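Local coordinates for prenyltransference for protein (Lavandula lanata, PDB 5HC8) that catalyses the head-to-middle condensation of two dimethylallyl diphosphate units to lavandulyl diphosphate, as a plant member of the cis-prenyltransferase (undecaprenyl diphosphate synthase) family, at residues A[17-22]-A[191-196]; A[61-66]-A[140-145]. All coordinates share one frame; numbering follows the deposited sequence.

Contact 1. Residues A[17-22]-A[191-196]. With MG (magnesium ion), chain B; PIS (trihydrogen thiodiphosphate), chain C; ISY (3-methylbut-3-enylsulfanyl(phosphonooxy)phosphinic acid), chain F.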
loop_
_atom_site.group_PDB
_atom_site.type_symbol
_atom_site.label_atom_id
_atom_site.label_comp_id
_atom_site.label_asym_id
_atom_site.label_seq_id
_atom_site.Cartn_x
_atom_site.Cartn_y
_atom_site.Cartn_z
ATOM N N ALA A 17 3.879 8.479 9.583
ATOM C CA ALA A 17 3.507 7.245 10.223
ATOM C C ALA A 17 4.673 6.349 10.342
ATOM O O ALA A 17 5.475 6.251 9.433
ATOM C CB ALA A 17 2.372 6.508 9.462
ATOM N N ILE A 18 4.712 5.608 11.440
ATOM C CA ILE A 18 5.798 4.716 11.730
ATOM C C ILE A 18 5.394 3.279 12.011
ATOM O O ILE A 18 4.537 3.020 12.842
ATOM C CB ILE A 18 6.586 5.198 12.983
ATOM C CG1 ILE A 18 7.104 6.631 12.753
ATOM C CG2 ILE A 18 7.748 4.273 13.253
ATOM C CD1 ILE A 18 7.888 7.225 13.920
ATOM N N ILE A 19 5.988 2.359 11.273
ATOM C CA ILE A 19 5.882 0.918 11.553
ATOM C C ILE A 19 7.063 0.445 12.375
ATOM O O ILE A 19 8.188 0.402 11.901
ATOM C CB ILE A 19 5.798 0.113 10.226
ATOM C CG1 ILE A 19 4.567 0.520 9.424
ATOM C CG2 ILE A 19 5.793 -1.384 10.438
ATOM C CD1 ILE A 19 4.453 -0.176 8.087
ATOM N N ILE A 20 6.797 0.046 13.622
ATOM C CA ILE A 20 7.822 -0.448 14.534
ATOM C C ILE A 20 8.026 -1.932 14.327
ATOM O O ILE A 20 7.073 -2.699 14.071
ATOM C CB ILE A 20 7.481 -0.079 16.045
ATOM C CG1 ILE A 20 6.230 -0.778 16.530
ATOM C CG2 ILE A 20 7.262 1.444 16.201
ATOM C CD1 ILE A 20 5.755 -0.320 17.885
ATOM N N ASP A 21 9.286 -2.340 14.375
ATOM C CA ASP A 21 9.647 -3.698 14.062
ATOM C C ASP A 21 11.062 -3.971 14.551
ATOM O O ASP A 21 11.836 -3.022 14.778
ATOM C CB ASP A 21 9.502 -3.921 12.540
ATOM C CG ASP A 21 9.294 -5.399 12.155
ATOM O OD1 ASP A 21 8.759 -6.087 13.031
ATOM O OD2 ASP A 21 9.746 -5.838 11.060
ATOM N N GLY A 22 11.441 -5.239 14.619
ATOM C CA GLY A 22 12.838 -5.614 14.858
ATOM C C GLY A 22 13.127 -5.811 16.343
ATOM O O GLY A 22 14.271 -5.948 16.742
ATOM N N LEU A 191 5.978 7.400 5.363
ATOM C CA LEU A 191 5.764 6.181 6.125
ATOM C C LEU A 191 7.163 5.671 6.368
ATOM O O LEU A 191 7.912 5.438 5.428
ATOM C CB LEU A 191 4.984 5.147 5.333
ATOM C CG LEU A 191 4.894 3.759 6.001
ATOM C CD1 LEU A 191 4.031 3.849 7.217
ATOM C CD2 LEU A 191 4.199 2.827 5.003
ATOM N N ILE A 192 7.465 5.484 7.637
ATOM C CA ILE A 192 8.722 4.954 8.063
ATOM C C ILE A 192 8.561 3.507 8.556
ATOM O O ILE A 192 7.767 3.243 9.414
ATOM C CB ILE A 192 9.274 5.798 9.211
ATOM C CG1 ILE A 192 9.546 7.237 8.747
ATOM C CG2 ILE A 192 10.562 5.213 9.730
ATOM C CD1 ILE A 192 9.862 8.207 9.920
ATOM N N ARG A 193 9.430 2.623 8.099
ATOM C CA ARG A 193 9.468 1.292 8.668
ATOM C C ARG A 193 10.857 0.893 9.064
ATOM O O ARG A 193 11.750 0.879 8.257
ATOM C CB ARG A 193 8.865 0.236 7.733
ATOM C CG ARG A 193 8.921 -1.184 8.308
ATOM C CD ARG A 193 8.116 -2.199 7.505
ATOM N NE ARG A 193 8.301 -3.477 8.157
ATOM C CZ ARG A 193 7.384 -4.435 8.241
ATOM N NH1 ARG A 193 6.208 -4.354 7.631
ATOM N NH2 ARG A 193 7.663 -5.521 8.922
ATOM N N ALA A 194 10.980 0.572 10.353
ATOM C CA ALA A 194 12.201 0.154 10.968
ATOM C C ALA A 194 12.422 -1.319 10.731
ATOM O O ALA A 194 11.490 -2.061 10.421
ATOM C CB ALA A 194 12.131 0.397 12.446
ATOM N N ALA A 195 13.695 -1.715 10.828
ATOM C CA ALA A 195 14.127 -3.122 10.867
ATOM C C ALA A 195 14.322 -3.824 9.485
ATOM O O ALA A 195 14.496 -5.028 9.421
ATOM C CB ALA A 195 13.214 -3.966 11.805
ATOM N N GLY A 196 14.212 -3.110 8.405
ATOM C CA GLY A 196 14.804 -3.568 7.161
ATOM C C GLY A 196 13.793 -4.249 6.217
ATOM O O GLY A 196 14.131 -4.448 5.060
HETATM MG MG MG B . 8.454 -8.184 13.172
HETATM P P1 PIS C . 10.812 -8.994 15.206
HETATM O O1 PIS C . 9.880 -8.573 16.445
HETATM P P2 PIS C . 8.677 -7.534 16.511
HETATM S S1 PIS C . 7.797 -7.934 15.176
HETATM O O2 PIS C . 10.462 -8.255 13.896
HETATM O O3 PIS C . 12.269 -8.756 15.602
HETATM O O4 PIS C . 9.336 -6.205 16.385
HETATM O O5 PIS C . 10.450 -10.494 14.966
HETATM O O6 PIS C . 7.919 -7.849 17.888
HETATM P P1 ISY F . 5.601 -9.008 9.613
HETATM O O2 ISY F . 4.685 -8.330 10.816
HETATM P P3 ISY F . 5.162 -7.623 12.141
HETATM O O4 ISY F . 7.038 -8.356 9.548
HETATM O O5 ISY F . 4.907 -8.984 8.221
HETATM O O6 ISY F . 5.738 -10.467 10.029
HETATM O O7 ISY F . 6.395 -8.262 12.671
HETATM O O8 ISY F . 3.907 -7.505 13.123
HETATM S S9 ISY F . 5.780 -5.681 11.501
HETATM C C10 ISY F . 4.214 -4.842 11.452
HETATM C C11 ISY F . 4.348 -3.896 12.618
HETATM C C12 ISY F . 3.259 -3.743 13.641
HETATM C C13 ISY F . 3.454 -2.793 14.731
HETATM C C14 ISY F . 2.096 -4.662 13.682
HETATM O O HOH W 1 10.975 -4.250 9.170
HETATM O O HOH W 2 9.023 -8.380 11.214
HETATM O O HOH W 3 8.378 -10.408 13.391
#
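Ala-17 to Ile-19 and Leu-191 to Arg-193 pair as neighbouring parallel strands, their axes 4.6 Å apart. Three backbone bonds join them: Ile-192 N to Ala-17 O, Ile-19 N to Ile-192 O (2.7 Å), and Ala-194 N to Ile-19 O. Ala-17 CB and Ile-19 CG1 both touch Leu-191 CD1 on the face that carries Arg-193.

Arg-193 CG lies anti to the backbone N (chi1 179°), and the extended chain runs past Ile-19 CG2, which sits over one guanidinium face. Arg-193 NH2 reaches Asp-21 OD2 at 3.0 Å in a salt bridge. It meets that oxygen from above the carboxylate, the planes 85° apart. The same NH2 binds ISY O4 at 3.0 Å, while NH1 bonds to Ser-201 OG and the backbone O of Arg-199. Water 1 links Arg-193 NE, Asp-21 OD2 and Ala-194 O. Asp-21 OD1 binds magnesium at 2.1 Å, with PIS, ISY O7 and two waters completing the site. Gly-22 N donates to PIS O2.

A leucine in place of Arg-193 would probably leave Asp-21 OD2 without its cationic mate and ISY O4 without this donor. Asp-21 thus gives OD1 to the magnesium that ties PIS to ISY, and OD2 to Arg-193 and water.

Contact 2. Residues A[61-66]-A[140-145]. With ISY (3-methylbut-3-enylsulfanyl(phosphonooxy)phosphinic acid), chain F; 61G (2-methylbuta-1,3-diene), chain D.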
loop_
_atom_site.group_PDB
_atom_site.type_symbol
_atom_site.label_atom_id
_atom_site.label_comp_id
_atom_site.label_asym_id
_atom_site.label_seq_id
_atom_site.Cartn_x
_atom_site.Cartn_y
_atom_site.Cartn_z
ATOM N N THR A 61 1.547 9.189 13.558
ATOM C CA THR A 61 0.914 7.884 13.875
ATOM C C THR A 61 1.961 6.830 14.159
ATOM O O THR A 61 2.896 6.666 13.364
ATOM C CB THR A 61 0.045 7.439 12.705
ATOM O OG1 THR A 61 -1.042 8.345 12.525
ATOM C CG2 THR A 61 -0.536 6.054 12.998
ATOM N N ILE A 62 1.850 6.144 15.300
ATOM C CA ILE A 62 2.714 5.009 15.598
ATOM C C ILE A 62 1.858 3.752 15.603
ATOM O O ILE A 62 0.829 3.644 16.292
ATOM C CB ILE A 62 3.444 5.133 16.944
ATOM C CG1 ILE A 62 4.371 6.343 16.932
ATOM C CG2 ILE A 62 4.158 3.839 17.296
ATOM C CD1 ILE A 62 5.013 6.661 18.300
ATOM N N TRP A 63 2.212 2.809 14.750
ATOM C CA TRP A 63 1.473 1.521 14.699
ATOM C C TRP A 63 2.069 0.551 15.664
ATOM O O TRP A 63 3.263 0.238 15.563
ATOM C CB TRP A 63 1.586 0.877 13.340
ATOM C CG TRP A 63 0.652 -0.271 13.065
ATOM C CD1 TRP A 63 -0.632 -0.494 13.549
ATOM C CD2 TRP A 63 0.894 -1.314 12.133
ATOM N NE1 TRP A 63 -1.158 -1.615 12.951
ATOM C CE2 TRP A 63 -0.272 -2.089 12.037
ATOM C CE3 TRP A 63 1.953 -1.605 11.279
ATOM C CZ2 TRP A 63 -0.340 -3.218 11.201
ATOM C CZ3 TRP A 63 1.868 -2.707 10.506
ATOM C CH2 TRP A 63 0.725 -3.459 10.434
ATOM N N ALA A 64 1.259 0.072 16.618
ATOM C CA ALA A 64 1.797 -0.773 17.724
ATOM C C ALA A 64 1.278 -2.224 17.684
ATOM O O ALA A 64 1.865 -3.130 18.259
ATOM C CB ALA A 64 1.449 -0.168 19.059
ATOM N N LEU A 65 0.141 -2.446 17.029
ATOM C CA LEU A 65 -0.406 -3.788 17.152
ATOM C C LEU A 65 -1.370 -3.996 16.013
ATOM O O LEU A 65 -2.270 -3.226 15.861
ATOM C CB LEU A 65 -1.081 -3.938 18.492
ATOM C CG LEU A 65 -1.471 -5.393 18.755
ATOM C CD1 LEU A 65 -0.302 -6.202 19.287
ATOM C CD2 LEU A 65 -2.620 -5.452 19.754
ATOM N N SER A 66 -1.100 -5.004 15.212
ATOM C CA SER A 66 -1.971 -5.473 14.148
ATOM C C SER A 66 -2.909 -6.601 14.581
ATOM O O SER A 66 -2.655 -7.247 15.612
ATOM C CB SER A 66 -1.137 -5.998 12.942
ATOM O OG SER A 66 -0.546 -7.260 13.208
ATOM N N VAL A 140 -3.693 0.582 17.250
ATOM C CA VAL A 140 -3.633 -0.611 18.041
ATOM C C VAL A 140 -4.854 -1.510 17.741
ATOM O O VAL A 140 -6.009 -1.043 17.667
ATOM C CB VAL A 140 -3.416 -0.188 19.518
ATOM C CG1 VAL A 140 -4.616 0.579 20.028
ATOM C CG2 VAL A 140 -3.001 -1.335 20.352
ATOM N N ALA A 141 -4.566 -2.789 17.441
ATOM C CA ALA A 141 -5.521 -3.682 16.849
ATOM C C ALA A 141 -6.078 -3.064 15.591
ATOM O O ALA A 141 -7.254 -3.120 15.352
ATOM C CB ALA A 141 -6.672 -4.032 17.837
ATOM N N TYR A 142 -5.204 -2.436 14.808
ATOM C CA TYR A 142 -5.524 -1.712 13.547
ATOM C C TYR A 142 -4.924 -2.506 12.406
ATOM O O TYR A 142 -3.692 -2.851 12.442
ATOM C CB TYR A 142 -4.877 -0.291 13.510
ATOM C CG TYR A 142 -5.175 0.308 12.170
ATOM C CD1 TYR A 142 -6.426 0.896 11.919
ATOM C CD2 TYR A 142 -4.328 0.082 11.122
ATOM C CE1 TYR A 142 -6.768 1.323 10.666
ATOM C CE2 TYR A 142 -4.650 0.462 9.838
ATOM C CZ TYR A 142 -5.855 1.155 9.637
ATOM O OH TYR A 142 -6.191 1.445 8.358
ATOM N N GLY A 143 -5.758 -2.871 11.440
ATOM C CA GLY A 143 -5.270 -3.443 10.192
ATOM C C GLY A 143 -5.899 -2.741 9.014
ATOM O O GLY A 143 -7.051 -2.308 9.105
ATOM N N GLY A 144 -5.159 -2.542 7.923
ATOM C CA GLY A 144 -5.663 -1.789 6.778
ATOM C C GLY A 144 -6.829 -2.441 6.031
ATOM O O GLY A 144 -7.760 -1.767 5.640
ATOM N N ARG A 145 -6.764 -3.763 5.819
ATOM C CA ARG A 145 -7.868 -4.518 5.232
ATOM C C ARG A 145 -9.113 -4.380 6.126
ATOM O O ARG A 145 -10.172 -4.108 5.617
ATOM C CB ARG A 145 -7.538 -6.022 5.142
ATOM C CG ARG A 145 -6.568 -6.404 4.071
ATOM C CD ARG A 145 -7.196 -6.433 2.741
ATOM N NE ARG A 145 -6.363 -6.934 1.627
ATOM C CZ ARG A 145 -6.189 -8.194 1.215
ATOM N NH1 ARG A 145 -6.648 -9.234 1.926
ATOM N NH2 ARG A 145 -5.458 -8.433 0.124
HETATM P P1 ISY F . 5.601 -9.008 9.613
HETATM O O2 ISY F . 4.685 -8.330 10.816
HETATM P P3 ISY F . 5.162 -7.623 12.141
HETATM O O4 ISY F . 7.038 -8.356 9.548
HETATM O O5 ISY F . 4.907 -8.984 8.221
HETATM O O6 ISY F . 5.738 -10.467 10.029
HETATM O O7 ISY F . 6.395 -8.262 12.671
HETATM O O8 ISY F . 3.907 -7.505 13.123
HETATM S S9 ISY F . 5.780 -5.681 11.501
HETATM C C10 ISY F . 4.214 -4.842 11.452
HETATM C C11 ISY F . 4.348 -3.896 12.618
HETATM C C12 ISY F . 3.259 -3.743 13.641
HETATM C C13 ISY F . 3.454 -2.793 14.731
HETATM C C14 ISY F . 2.096 -4.662 13.682
HETATM C CAC 61G D . 3.870 -5.632 17.370
HETATM C CAE 61G D . 4.912 -4.920 18.269
HETATM C CAB 61G D . 4.637 -3.840 19.281
HETATM C CAD 61G D . 6.279 -5.185 17.993
HETATM C CAA 61G D . 6.469 -6.186 17.004
#
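Trp-63 and Tyr-142 meet through a side-chain to backbone hydrogen bond. Trp-63 NE1 donates to Tyr-142 O at 2.9 Å, with an N-H...O angle of 147°. The oxygen lies at the indole edge, near the ring plane, but the donor is tilted 31° from the carbonyl plane. Trp-63 CG is anti to the backbone N (chi1 -167°), which carries the indole to the 140-145 segment. A second bond runs from Tyr-142 N to Leu-65 O at 3.2 Å and lies in the carbonyl plane. Ser-66 CA adds a CH...O contact to Tyr-142 O. Tyr-142 OH bonds to Asp-147 OD2.

Among apolar contacts, Leu-65 CB packs on Val-140 CG2 at 3.7 Å. Tyr-142 CB lies 4.3 Å from Trp-63 CD1.

The ligand contacts come from the 61-66 segment. The isoprenoid end of ISY lies over one face of the indole, with ISY C12 3.4 Å from Trp-63 CE3. ISY C14 touches Ser-66 CB at 3.6 Å. The backbone approaches both hydrocarbon groups: Trp-63 O is 3.1 Å from ISY C13, and Ala-64 O is 3.0 Å from 61G CAB.

The contact joins the end of strand 59-65 to the turn between strand 135-140 and helix 144-160. The indole offers a face to the substrate-like chain and its N-H to Tyr-142 O, a bond that, with the stacked Phe-203, is likely to restrain the ring's rotation.

The centres of the two contacts lie about 12 Å apart, and both contacts reach the same parallel sheet. Both segments of contact 2 fall in sequence between the two segments of contact 1. Strands 15-19 and 59-65 are neighbours, and they join the two contacts directly: Ile-18 N probably bonds to Thr-61 O, and Ile-18 O to Trp-63 N. Ile-19 CG1 also packs on Trp-63 CE3. In contact 2, the 140-145 segment leads from strand 135-140 into helix 144-160. Both contacts touch ISY. Contact 1 grips its diphosphate end and the magnesium site, and its isoleucines also touch the hydrocarbon end, which contact 2 lines from the side of Trp-63. The ends of adjacent strands thus form successive parts of one active-site pocket.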